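Local coordinates for protein dextranase (Pseudarthrobacter oxydans, PDB 6NZS) that probably cleaves dextran from within, hydrolysing its internal alpha-1,6-glucosidic linkages as an endo-acting member of glycosyl hydrolase family 49, at residues Gly105-Ser110 with Val128-Val133. Residues are numbered along the deposited sequence; the frame is centred on the assembly and turned at random.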
# COMPACT_ATOMS: atom_id res chain seq x y z
N GLY A 105 -24.56 -12.53 10.34
CA GLY A 105 -25.34 -13.08 11.43
C GLY A 105 -24.66 -12.98 12.78
O GLY A 105 -25.31 -13.23 13.81
N GLN A 106 -23.38 -12.62 12.82
CA GLN A 106 -22.72 -12.37 14.08
C GLN A 106 -23.22 -11.06 14.67
O GLN A 106 -23.67 -10.16 13.96
CB GLN A 106 -21.21 -12.27 13.87
CG GLN A 106 -20.57 -13.56 13.37
CD GLN A 106 -19.20 -13.33 12.80
OE1 GLN A 106 -19.03 -12.53 11.89
NE2 GLN A 106 -18.20 -14.03 13.33
N THR A 107 -23.14 -10.95 15.99
CA THR A 107 -23.63 -9.77 16.68
C THR A 107 -22.54 -9.18 17.56
O THR A 107 -21.53 -9.83 17.87
CB THR A 107 -24.87 -10.08 17.51
OG1 THR A 107 -24.58 -11.15 18.42
CG2 THR A 107 -26.04 -10.46 16.60
N ILE A 108 -22.76 -7.93 17.96
CA ILE A 108 -21.87 -7.22 18.86
C ILE A 108 -22.70 -6.66 20.00
O ILE A 108 -23.91 -6.44 19.88
CB ILE A 108 -21.09 -6.08 18.16
CG1 ILE A 108 -22.03 -5.17 17.38
CG2 ILE A 108 -20.03 -6.66 17.24
CD1 ILE A 108 -21.35 -3.95 16.78
N THR A 109 -22.03 -6.44 21.13
CA THR A 109 -22.72 -5.97 22.33
C THR A 109 -22.57 -4.47 22.55
O THR A 109 -23.35 -3.90 23.33
CB THR A 109 -22.26 -6.76 23.56
OG1 THR A 109 -20.84 -6.76 23.64
CG2 THR A 109 -22.75 -8.21 23.46
N SER A 110 -21.65 -3.80 21.87
CA SER A 110 -21.44 -2.38 22.09
C SER A 110 -20.65 -1.82 20.92
O SER A 110 -20.03 -2.57 20.15
CB SER A 110 -20.67 -2.13 23.39
OG SER A 110 -19.33 -2.54 23.25
N VAL A 128 -26.25 1.24 16.89
CA VAL A 128 -27.66 1.31 16.49
C VAL A 128 -28.39 0.06 16.98
O VAL A 128 -29.41 0.15 17.68
CB VAL A 128 -27.78 1.48 14.97
CG1 VAL A 128 -29.24 1.49 14.55
CG2 VAL A 128 -27.05 2.75 14.51
N ASP A 129 -27.89 -1.11 16.59
CA ASP A 129 -28.45 -2.38 17.03
C ASP A 129 -27.32 -3.41 16.99
O ASP A 129 -26.16 -3.07 16.73
CB ASP A 129 -29.68 -2.77 16.20
CG ASP A 129 -29.43 -2.69 14.71
OD1 ASP A 129 -28.38 -3.21 14.25
OD2 ASP A 129 -30.26 -2.08 14.00
N ALA A 130 -27.66 -4.67 17.24
CA ALA A 130 -26.63 -5.68 17.51
C ALA A 130 -25.78 -6.05 16.30
O ALA A 130 -24.82 -6.82 16.47
CB ALA A 130 -27.26 -6.93 18.11
N ASP A 131 -26.07 -5.54 15.11
CA ASP A 131 -25.17 -5.75 13.98
C ASP A 131 -24.76 -4.47 13.26
O ASP A 131 -24.12 -4.55 12.20
CB ASP A 131 -25.69 -6.80 12.99
CG ASP A 131 -27.04 -6.46 12.41
OD1 ASP A 131 -27.47 -5.29 12.48
OD2 ASP A 131 -27.67 -7.38 11.85
N THR A 132 -25.08 -3.29 13.80
CA THR A 132 -24.87 -2.04 13.08
C THR A 132 -24.30 -0.96 13.99
O THR A 132 -24.88 -0.65 15.03
CB THR A 132 -26.19 -1.54 12.48
OG1 THR A 132 -26.72 -2.53 11.59
CG2 THR A 132 -25.97 -0.23 11.74
N VAL A 133 -23.19 -0.36 13.56
CA VAL A 133 -22.58 0.78 14.24
C VAL A 133 -22.69 1.99 13.32
O VAL A 133 -22.69 1.87 12.09
CB VAL A 133 -21.11 0.47 14.58
CG1 VAL A 133 -20.27 0.29 13.30
CG2 VAL A 133 -20.50 1.54 15.47
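Ile108 and Ala130 show how a loop can be tied to a beta hairpin through a single carbonyl at its turn. In the Ig-like N-terminal domain, strands 125-129 and 132-137 are joined by a type I turn from Asp129 to Thr132, with a classic bulge where Val128 and Asp129 both face Thr132. Ala130 O projects from this turn toward the loop and accepts a hydrogen bond from Ile108 N at 2.8 Å. The same oxygen also takes a CA-H contact from Thr107 CA at 3.2 Å. The tight side belongs to Ile108: with CG1 set between its backbone N and carbonyl carbon (chi1 51°), that methylene comes 3.4 Å from Ala130 O, while the buried side chain packs on Leu127, Val114 and Phe150. The other side is looser and more exposed. There the Ala130 methyl meets Thr107 CB at 4.0 Å and Thr107 CG2 at a similar distance, and Asp131 touches the loop merely through CB, beside Gln106 O. Within the turn, the carboxylate of Asp129 reaches forward along the chain, its OD1 accepting a weak, nearly straight bond from Asp131 N at 3.4 Å.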